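Local coordinates for oligopeptide-binding protein AppA (Bacillus subtilis, PDB 1XOC) that captures oligopeptides as the binding component of an ABC permease that can replace the Opp system in sporulation and genetic competence, at residues Gly30-Phe35 against Gln197-Glu202; Ile237-Val242 against Arg508-Ile513; Lys281-Ala286 against Ala342-Thr347. One frame throughout, in Å; residues are numbered along the deposited sequence.

In the fold
The chain runs from strand 23-28 into the loop 30-35. Interaction 1 pairs that loop with strand 198-203 and closes a loop of 161 residues. It is finished before interaction 2 opens at 237-242. Interaction 2 closes only at 508-513, near the C terminus, and ties strand 240-241 to the last loop before strand 517-518. Interaction 3 is nested inside that long excursion and joins helix 281-289 to the loop that follows helix 332-341. None of the three cross. Interactions 1 and 2 lie close without touching, centres about 14 Å apart. Interaction 3 lies on the opposite side of the chain's centre, with its own centre about 43 Å from each of the others.

Interaction 1: residues Gly30-Phe35 against Gln197-Glu202; sequences GEPTLF and QYIKLE
Ile-199 holds CG1 anti to its carbonyl carbon (chi1 -64°). An extended second torsion (chi2 165°) then carries CD1 outward to Pro-32 and Phe-35. Phe-35 has the same kind of first torsion (chi1 -42°), which turns its ring back toward the strand. CD1 of Ile-199 points at the outer corner of the proline ring, 3.6 Å from CG of Pro-32. The same CD1 lies 3.7 Å from CZ of Phe-35, near the ring plane and at the ring edge. One methyl thus fills the angle between a proline ring and an aromatic rim. Trp-193 of strand 188-194 and Ile-48 of helix 43-52 also pack on Phe-35, and the contact is largely buried. The carboxylate of Glu-31 comes only loosely near, OE2 4.4 Å from N of Gln-197. OE2 of Glu-31 is hydrogen-bonded instead to N of Gly-196 and NE1 of Trp-193. These two bonds tie the loop to the end of the hairpin between strands 188-194 and 198-203. The contact therefore packs the loop leaving strand 23-28 against an inner strand of a four-stranded mixed sheet. At the start of that strand Gln-197 and Tyr-198 both face Lys-194, which makes a classic beta bulge.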
loop_
_atom_site.group_PDB
_atom_site.type_symbol
_atom_site.label_atom_id
_atom_site.label_comp_id
_atom_site.label_asym_id
_atom_site.label_seq_id
_atom_site.Cartn_x
_atom_site.Cartn_y
_atom_site.Cartn_z
ATOM N N GLY A 30 12.108 -4.690 -0.582
ATOM C CA GLY A 30 11.112 -5.699 -0.982
ATOM C C GLY A 30 11.108 -5.929 -2.491
ATOM O O GLY A 30 11.131 -4.989 -3.259
ATOM N N GLU A 31 11.106 -7.192 -2.899
ATOM C CA GLU A 31 11.030 -7.522 -4.321
ATOM C C GLU A 31 9.600 -7.567 -4.802
ATOM O O GLU A 31 8.749 -8.137 -4.121
ATOM C CB GLU A 31 11.680 -8.873 -4.575
ATOM C CG GLU A 31 11.907 -9.187 -6.034
ATOM C CD GLU A 31 12.864 -10.332 -6.224
ATOM O OE1 GLU A 31 13.136 -11.087 -5.251
ATOM O OE2 GLU A 31 13.330 -10.478 -7.369
ATOM N N PRO A 32 9.324 -6.992 -5.996
ATOM C CA PRO A 32 7.991 -7.146 -6.557
ATOM C C PRO A 32 7.596 -8.586 -6.865
ATOM O O PRO A 32 8.457 -9.535 -6.909
ATOM C CB PRO A 32 8.058 -6.342 -7.866
ATOM C CG PRO A 32 9.195 -5.407 -7.688
ATOM C CD PRO A 32 10.192 -6.176 -6.880
ATOM N N THR A 33 6.305 -8.758 -7.120
ATOM C CA THR A 33 5.727 -10.046 -7.478
ATOM C C THR A 33 5.327 -10.079 -8.956
ATOM O O THR A 33 5.659 -10.992 -9.682
ATOM C CB THR A 33 4.500 -10.295 -6.608
ATOM O OG1 THR A 33 4.914 -10.447 -5.256
ATOM C CG2 THR A 33 3.831 -11.611 -6.946
ATOM N N LEU A 34 4.605 -9.059 -9.390
ATOM C CA LEU A 34 4.209 -8.977 -10.773
ATOM C C LEU A 34 3.799 -7.546 -11.116
ATOM O O LEU A 34 3.608 -6.748 -10.236
ATOM C CB LEU A 34 3.064 -9.951 -11.055
ATOM C CG LEU A 34 1.618 -9.608 -10.694
ATOM C CD1 LEU A 34 0.612 -10.590 -11.170
ATOM C CD2 LEU A 34 1.386 -9.287 -9.275
ATOM N N PHE A 35 3.656 -7.250 -12.400
ATOM C CA PHE A 35 3.379 -5.890 -12.851
ATOM C C PHE A 35 2.056 -5.862 -13.578
ATOM O O PHE A 35 1.985 -5.988 -14.777
ATOM C CB PHE A 35 4.497 -5.388 -13.758
ATOM C CG PHE A 35 5.869 -5.746 -13.272
ATOM C CD1 PHE A 35 6.727 -6.461 -14.059
ATOM C CD2 PHE A 35 6.280 -5.377 -12.022
ATOM C CE1 PHE A 35 7.970 -6.782 -13.609
ATOM C CE2 PHE A 35 7.518 -5.709 -11.578
ATOM C CZ PHE A 35 8.360 -6.416 -12.382
ATOM N N GLN A 197 17.665 -9.831 -7.326
ATOM C CA GLN A 197 18.764 -8.885 -7.444
ATOM C C GLN A 197 18.287 -7.524 -7.915
ATOM O O GLN A 197 18.545 -6.530 -7.248
ATOM C CB GLN A 197 19.814 -9.409 -8.393
ATOM C CG GLN A 197 20.448 -10.674 -7.926
ATOM C CD GLN A 197 21.728 -10.966 -8.661
ATOM O OE1 GLN A 197 21.916 -12.067 -9.169
ATOM N NE2 GLN A 197 22.608 -9.967 -8.758
ATOM N N TYR A 198 17.672 -7.475 -9.091
ATOM C CA TYR A 198 17.243 -6.172 -9.637
ATOM C C TYR A 198 16.274 -6.276 -10.796
ATOM O O TYR A 198 16.194 -7.263 -11.474
ATOM C CB TYR A 198 18.458 -5.350 -10.114
ATOM C CG TYR A 198 19.216 -6.005 -11.245
ATOM C CD1 TYR A 198 20.335 -6.771 -11.000
ATOM C CD2 TYR A 198 18.794 -5.856 -12.565
ATOM C CE1 TYR A 198 21.009 -7.374 -12.041
ATOM C CE2 TYR A 198 19.481 -6.453 -13.614
ATOM C CZ TYR A 198 20.571 -7.201 -13.341
ATOM O OH TYR A 198 21.252 -7.810 -14.392
ATOM N N ILE A 199 15.567 -5.178 -11.009
ATOM C CA ILE A 199 14.753 -4.956 -12.195
ATOM C C ILE A 199 15.342 -3.719 -12.868
ATOM O O ILE A 199 15.446 -2.659 -12.238
ATOM C CB ILE A 199 13.294 -4.677 -11.824
ATOM C CG1 ILE A 199 12.709 -5.922 -11.143
ATOM C CG2 ILE A 199 12.499 -4.276 -13.059
ATOM C CD1 ILE A 199 11.445 -5.711 -10.428
ATOM N N LYS A 200 15.694 -3.848 -14.138
ATOM C CA LYS A 200 16.254 -2.744 -14.919
ATOM C C LYS A 200 15.259 -2.291 -15.971
ATOM O O LYS A 200 14.703 -3.105 -16.707
ATOM C CB LYS A 200 17.548 -3.190 -15.606
ATOM C CG LYS A 200 18.347 -2.012 -16.193
ATOM C CD LYS A 200 19.663 -2.514 -16.694
ATOM C CE LYS A 200 20.364 -1.541 -17.646
ATOM N NZ LYS A 200 21.281 -2.297 -18.569
ATOM N N LEU A 201 14.988 -0.986 -15.984
ATOM C CA LEU A 201 14.129 -0.337 -16.971
ATOM C C LEU A 201 14.892 0.754 -17.732
ATOM O O LEU A 201 15.818 1.363 -17.183
ATOM C CB LEU A 201 12.935 0.328 -16.290
ATOM C CG LEU A 201 12.133 -0.457 -15.240
ATOM C CD1 LEU A 201 11.022 0.374 -14.696
ATOM C CD2 LEU A 201 11.522 -1.720 -15.774
ATOM N N GLU A 202 14.488 0.994 -18.984
ATOM C CA GLU A 202 15.161 1.940 -19.900
ATOM C C GLU A 202 14.150 2.993 -20.291
ATOM O O GLU A 202 12.955 2.694 -20.433
ATOM C CB GLU A 202 15.598 1.241 -21.195
ATOM C CG GLU A 202 16.689 0.254 -21.016
ATOM C CD GLU A 202 17.174 -0.356 -22.342
ATOM O OE1 GLU A 202 16.356 -0.400 -23.299
ATOM O OE2 GLU A 202 18.343 -0.813 -22.388
#

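Interaction 2: residues Ile237-Val242 against Arg508-Ile513; sequences INFFNV and RDLYNI
Phe-239 packs against Leu-510 where two overlapping beta turns pack beside the short strand around residues 240-241. The first turn is type I, from Arg-508 to Tyr-511. The second is type II, from Leu-510 to Ile-513. Both lie in the loop between strands 499-500 and 517-518, near the C terminus of this family 5 solute-binding fold.

From CB, the ring of Phe-239 leaves with CG anti to the backbone N (chi1 -168°), which sends it toward the turns. CD1 is the first ring atom to touch, 4.1 Å from CD2 of Leu-510. CE1 comes closer, at 3.7 Å from the same methyl. CE1 is also near the backbone O of Asp-509. The ring ends at CZ, 3.8 Å from that carbonyl O. Both partners approach the ring obliquely. The Phe-239 and Leu-510 side chains run antiparallel, side by side. Trp-516 meets the ring of Phe-239 with planes at about 30° and touches Leu-510 as well. Met-493 and Met-495 of strand 483-496 also pack on Phe-239, so the aromatic ring is wedged between the sheet and this loop.

The second half of the contact is polar. OD1 of Asn-241 accepts a hydrogen bond from the backbone N of His-492, which helps fix how its amide is turned. The amide side chain also packs on an aromatic side chain of the bound peptide, so this edge of the contact borders the ligand. A bound zinc ion lies near Asp-509, about 3 Å from its nearest side-chain atom. ND2 of Asn-241 and OD2 of Asp-509 are 4.4 Å apart, too far to bond directly. A water bridges them: it accepts from ND2 of Asn-241 at 2.9 Å and donates to OD2 of Asp-509 at 2.6 Å.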
loop_
_atom_site.group_PDB
_atom_site.type_symbol
_atom_site.label_atom_id
_atom_site.label_comp_id
_atom_site.label_asym_id
_atom_site.label_seq_id
_atom_site.Cartn_x
_atom_site.Cartn_y
_atom_site.Cartn_z
ATOM N N ILE A 237 24.059 2.307 -4.831
ATOM C CA ILE A 237 22.727 2.829 -5.096
ATOM C C ILE A 237 22.804 4.329 -4.866
ATOM O O ILE A 237 23.703 4.818 -4.166
ATOM C CB ILE A 237 21.618 2.188 -4.208
ATOM C CG1 ILE A 237 21.795 2.487 -2.723
ATOM C CG2 ILE A 237 21.579 0.670 -4.435
ATOM C CD1 ILE A 237 20.662 1.970 -1.830
ATOM N N ASN A 238 21.851 5.055 -5.451
ATOM C CA ASN A 238 21.838 6.500 -5.311
ATOM C C ASN A 238 20.484 7.083 -4.981
ATOM O O ASN A 238 20.332 8.321 -4.991
ATOM C CB ASN A 238 22.466 7.170 -6.544
ATOM C CG ASN A 238 21.794 6.797 -7.837
ATOM O OD1 ASN A 238 20.655 6.397 -7.874
ATOM N ND2 ASN A 238 22.512 6.967 -8.935
ATOM N N PHE A 239 19.507 6.238 -4.637
ATOM C CA PHE A 239 18.186 6.701 -4.203
ATOM C C PHE A 239 17.632 5.684 -3.210
ATOM O O PHE A 239 17.593 4.482 -3.514
ATOM C CB PHE A 239 17.263 6.864 -5.411
ATOM C CG PHE A 239 15.975 7.598 -5.111
ATOM C CD1 PHE A 239 14.884 6.919 -4.548
ATOM C CD2 PHE A 239 15.849 8.966 -5.366
ATOM C CE1 PHE A 239 13.697 7.574 -4.279
ATOM C CE2 PHE A 239 14.659 9.662 -5.074
ATOM C CZ PHE A 239 13.584 8.973 -4.507
ATOM N N PHE A 240 17.239 6.142 -2.019
ATOM C CA PHE A 240 16.850 5.213 -0.953
ATOM C C PHE A 240 16.086 5.939 0.139
ATOM O O PHE A 240 16.434 7.064 0.484
ATOM C CB PHE A 240 18.102 4.523 -0.361
ATOM C CG PHE A 240 17.778 3.400 0.577
ATOM C CD1 PHE A 240 16.988 2.360 0.151
ATOM C CD2 PHE A 240 18.181 3.425 1.888
ATOM C CE1 PHE A 240 16.663 1.325 1.030
ATOM C CE2 PHE A 240 17.824 2.385 2.781
ATOM C CZ PHE A 240 17.079 1.367 2.347
ATOM N N ASN A 241 15.084 5.256 0.721
ATOM C CA ASN A 241 14.371 5.716 1.913
ATOM C C ASN A 241 15.145 5.296 3.145
ATOM O O ASN A 241 15.052 4.143 3.597
ATOM C CB ASN A 241 12.966 5.110 1.936
ATOM C CG ASN A 241 12.060 5.727 3.015
ATOM O OD1 ASN A 241 12.478 6.556 3.841
ATOM N ND2 ASN A 241 10.797 5.303 2.994
ATOM N N VAL A 242 15.951 6.204 3.657
ATOM C CA VAL A 242 16.832 5.921 4.775
ATOM C C VAL A 242 16.053 5.798 6.077
ATOM O O VAL A 242 15.300 6.712 6.436
ATOM C CB VAL A 242 17.864 7.071 4.955
ATOM C CG1 VAL A 242 18.768 6.816 6.139
ATOM C CG2 VAL A 242 18.639 7.271 3.662
ATOM N N ARG A 508 3.722 7.930 -3.628
ATOM C CA ARG A 508 4.549 7.383 -4.708
ATOM C C ARG A 508 5.988 7.889 -4.626
ATOM O O ARG A 508 6.271 9.037 -5.005
ATOM C CB ARG A 508 3.962 7.709 -6.082
ATOM C CG ARG A 508 2.713 7.002 -6.455
ATOM C CD ARG A 508 2.991 5.778 -7.333
ATOM N NE ARG A 508 3.714 4.729 -6.634
ATOM C CZ ARG A 508 3.179 3.928 -5.721
ATOM N NH1 ARG A 508 1.897 4.046 -5.400
ATOM N NH2 ARG A 508 3.924 3.005 -5.125
ATOM N N ASP A 509 6.899 7.043 -4.145
ATOM C CA ASP A 509 8.298 7.450 -3.928
ATOM C C ASP A 509 8.975 7.911 -5.199
ATOM O O ASP A 509 9.833 8.774 -5.160
ATOM C CB ASP A 509 9.133 6.308 -3.300
ATOM C CG ASP A 509 8.867 6.143 -1.840
ATOM O OD1 ASP A 509 8.010 6.895 -1.281
ATOM O OD2 ASP A 509 9.543 5.279 -1.226
ATOM N N LEU A 510 8.568 7.315 -6.303
ATOM C CA LEU A 510 9.149 7.617 -7.612
ATOM C C LEU A 510 8.178 8.441 -8.458
ATOM O O LEU A 510 8.236 8.426 -9.676
ATOM C CB LEU A 510 9.542 6.325 -8.321
ATOM C CG LEU A 510 10.459 5.387 -7.500
ATOM C CD1 LEU A 510 10.830 4.109 -8.257
ATOM C CD2 LEU A 510 11.731 6.121 -7.068
ATOM N N TYR A 511 7.340 9.247 -7.809
ATOM C CA TYR A 511 6.391 10.065 -8.532
ATOM C C TYR A 511 7.095 10.911 -9.594
ATOM O O TYR A 511 8.002 11.652 -9.279
ATOM C CB TYR A 511 5.629 10.980 -7.579
ATOM C CG TYR A 511 4.640 11.935 -8.257
ATOM C CD1 TYR A 511 3.479 11.456 -8.850
ATOM C CD2 TYR A 511 4.879 13.288 -8.307
ATOM C CE1 TYR A 511 2.567 12.336 -9.465
ATOM C CE2 TYR A 511 3.994 14.145 -8.933
ATOM C CZ TYR A 511 2.849 13.639 -9.518
ATOM O OH TYR A 511 1.946 14.459 -10.160
ATOM N N ASN A 512 6.614 10.831 -10.828
ATOM C CA ASN A 512 7.093 11.680 -11.936
ATOM C C ASN A 512 8.609 11.606 -12.164
ATOM O O ASN A 512 9.250 12.570 -12.603
ATOM C CB ASN A 512 6.591 13.104 -11.797
ATOM C CG ASN A 512 5.248 13.304 -12.453
ATOM O OD1 ASN A 512 4.552 12.335 -12.821
ATOM N ND2 ASN A 512 4.849 14.554 -12.582
ATOM N N ILE A 513 9.151 10.422 -11.916
ATOM C CA ILE A 513 10.573 10.109 -12.154
ATOM C C ILE A 513 11.009 10.437 -13.589
ATOM O O ILE A 513 12.175 10.808 -13.812
ATOM C CB ILE A 513 10.917 8.644 -11.723
ATOM C CG1 ILE A 513 12.426 8.394 -11.884
ATOM C CG2 ILE A 513 10.046 7.603 -12.432
ATOM C CD1 ILE A 513 12.901 7.184 -11.123
HETATM O O HOH W 1 9.756 3.616 0.810
#

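Interaction 3: residues Lys281-Ala286 against Ala342-Thr347; sequences KKVRQA and AGWKDT
Lys-282 and Ala-342 bring their CA atoms to 6.7 Å, the nearest backbone approach of the two segments. The range 281-286 is the first part of helix 281-289, with regular bonds from N of Gln-285 to O of Lys-281 and from N of Ala-286 to O of Lys-282. The range 342-347 leaves helix 332-341. Gly-343 breaks the helix with a positive phi of 99° and ends it in a Schellman motif.

CB of Ala-342 lies 3.9 Å from CG2 of Val-283. That same CG2 is 3.9 Å from NE1 of Trp-344 and 4.1 Å from its CD1, approaching the indole obliquely. The side chains of Val-283 and Trp-344 cross at about a right angle. Lys-282 starts with CG anti to the backbone N (chi1 -156°) and then bends at chi3 and chi4. The bend lays CE alongside Ala-342, 3.8 Å from its N and 4.1 Å from its CB. NZ of Lys-282 is hydrogen-bonded to O of Met-338, in the last turn of helix 332-341.

Farther on, the chain enters the zinc site of Asn-348, Asp-350, Ile-352 and Asp-354. Ala-342 O accepts a bond from Lys-355 NZ. The chemistry is thus a mainly apolar seam, with the indole N-H end of Trp-344 beside the valine methyl, next to two lysine amines at a helix C terminus, where their positive charge is probably favoured by the helix dipole.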
loop_
_atom_site.group_PDB
_atom_site.type_symbol
_atom_site.label_atom_id
_atom_site.label_comp_id
_atom_site.label_asym_id
_atom_site.label_seq_id
_atom_site.Cartn_x
_atom_site.Cartn_y
_atom_site.Cartn_z
ATOM N N LYS A 281 -12.777 -9.140 21.237
ATOM C CA LYS A 281 -12.438 -7.719 21.248
ATOM C C LYS A 281 -11.675 -7.315 22.510
ATOM O O LYS A 281 -10.736 -6.527 22.439
ATOM C CB LYS A 281 -13.711 -6.878 21.163
ATOM C CG LYS A 281 -13.483 -5.382 21.280
ATOM C CD LYS A 281 -14.783 -4.597 21.143
ATOM C CE LYS A 281 -15.442 -4.368 22.480
ATOM N NZ LYS A 281 -16.704 -3.596 22.350
ATOM N N LYS A 282 -12.097 -7.826 23.668
ATOM C CA LYS A 282 -11.466 -7.422 24.929
ATOM C C LYS A 282 -10.002 -7.864 25.003
ATOM O O LYS A 282 -9.154 -7.137 25.536
ATOM C CB LYS A 282 -12.255 -7.923 26.142
ATOM C CG LYS A 282 -11.992 -7.070 27.360
ATOM C CD LYS A 282 -13.043 -7.244 28.430
ATOM C CE LYS A 282 -12.595 -8.255 29.418
ATOM N NZ LYS A 282 -11.297 -7.807 29.939
ATOM N N VAL A 283 -9.704 -9.032 24.435
ATOM C CA VAL A 283 -8.321 -9.510 24.338
ATOM C C VAL A 283 -7.492 -8.580 23.440
ATOM O O VAL A 283 -6.397 -8.172 23.826
ATOM C CB VAL A 283 -8.256 -10.990 23.861
ATOM C CG1 VAL A 283 -6.831 -11.410 23.432
ATOM C CG2 VAL A 283 -8.781 -11.905 24.972
ATOM N N ARG A 284 -8.009 -8.245 22.257
ATOM C CA ARG A 284 -7.312 -7.314 21.365
ATOM C C ARG A 284 -7.061 -5.961 22.028
ATOM O O ARG A 284 -5.968 -5.411 21.928
ATOM C CB ARG A 284 -8.048 -7.128 20.045
ATOM C CG ARG A 284 -8.131 -8.390 19.230
ATOM C CD ARG A 284 -8.560 -8.117 17.819
ATOM N NE ARG A 284 -9.827 -7.373 17.754
ATOM C CZ ARG A 284 -11.036 -7.929 17.725
ATOM N NH1 ARG A 284 -11.183 -9.247 17.774
ATOM N NH2 ARG A 284 -12.113 -7.163 17.679
ATOM N N GLN A 285 -8.054 -5.451 22.753
ATOM C CA GLN A 285 -7.882 -4.213 23.512
ATOM C C GLN A 285 -6.794 -4.349 24.584
ATOM O O GLN A 285 -6.031 -3.417 24.831
ATOM C CB GLN A 285 -9.195 -3.799 24.172
ATOM C CG GLN A 285 -10.297 -3.362 23.210
ATOM C CD GLN A 285 -11.597 -3.055 23.914
ATOM O OE1 GLN A 285 -12.449 -2.363 23.367
ATOM N NE2 GLN A 285 -11.768 -3.578 25.131
ATOM N N ALA A 286 -6.749 -5.510 25.223
ATOM C CA ALA A 286 -5.737 -5.806 26.239
ATOM C C ALA A 286 -4.327 -5.828 25.646
ATOM O O ALA A 286 -3.375 -5.346 26.269
ATOM C CB ALA A 286 -6.042 -7.125 26.902
ATOM N N ALA A 342 -11.311 -11.606 30.722
ATOM C CA ALA A 342 -11.596 -12.357 29.494
ATOM C C ALA A 342 -11.361 -13.867 29.617
ATOM O O ALA A 342 -11.470 -14.588 28.626
ATOM C CB ALA A 342 -10.797 -11.795 28.327
ATOM N N GLY A 343 -11.028 -14.348 30.815
ATOM C CA GLY A 343 -10.887 -15.784 31.069
ATOM C C GLY A 343 -9.473 -16.340 31.048
ATOM O O GLY A 343 -9.281 -17.540 31.239
ATOM N N TRP A 344 -8.480 -15.481 30.830
ATOM C CA TRP A 344 -7.088 -15.918 30.743
ATOM C C TRP A 344 -6.385 -15.786 32.088
ATOM O O TRP A 344 -6.383 -14.714 32.695
ATOM C CB TRP A 344 -6.337 -15.123 29.667
ATOM C CG TRP A 344 -6.784 -15.467 28.309
ATOM C CD1 TRP A 344 -7.756 -14.835 27.583
ATOM C CD2 TRP A 344 -6.310 -16.547 27.490
ATOM N NE1 TRP A 344 -7.914 -15.454 26.366
ATOM C CE2 TRP A 344 -7.038 -16.503 26.280
ATOM C CE3 TRP A 344 -5.330 -17.532 27.651
ATOM C CZ2 TRP A 344 -6.831 -17.419 25.245
ATOM C CZ3 TRP A 344 -5.121 -18.443 26.619
ATOM C CH2 TRP A 344 -5.863 -18.368 25.423
ATOM N N LYS A 345 -5.819 -16.889 32.566
ATOM C CA LYS A 345 -4.910 -16.853 33.703
ATOM C C LYS A 345 -3.991 -18.062 33.638
ATOM O O LYS A 345 -4.344 -19.081 33.056
ATOM C CB LYS A 345 -5.687 -16.799 35.026
ATOM C CG LYS A 345 -6.152 -18.120 35.577
ATOM C CD LYS A 345 -6.648 -17.971 37.032
ATOM C CE LYS A 345 -7.989 -17.207 37.114
ATOM N NZ LYS A 345 -7.915 -15.751 36.743
ATOM N N ASP A 346 -2.792 -17.929 34.189
ATOM C CA ASP A 346 -1.850 -19.036 34.225
ATOM C C ASP A 346 -2.400 -20.053 35.227
ATOM O O ASP A 346 -2.562 -19.732 36.400
ATOM C CB ASP A 346 -0.473 -18.531 34.654
ATOM C CG ASP A 346 0.586 -19.661 34.728
ATOM O OD1 ASP A 346 0.317 -20.870 34.430
ATOM O OD2 ASP A 346 1.729 -19.348 35.114
ATOM N N THR A 347 -2.699 -21.259 34.750
ATOM C CA THR A 347 -3.256 -22.316 35.600
ATOM C C THR A 347 -2.325 -23.513 35.727
ATOM O O THR A 347 -2.730 -24.567 36.216
ATOM C CB THR A 347 -4.585 -22.828 35.037
ATOM O OG1 THR A 347 -4.380 -23.317 33.706
ATOM C CG2 THR A 347 -5.615 -21.724 35.019
#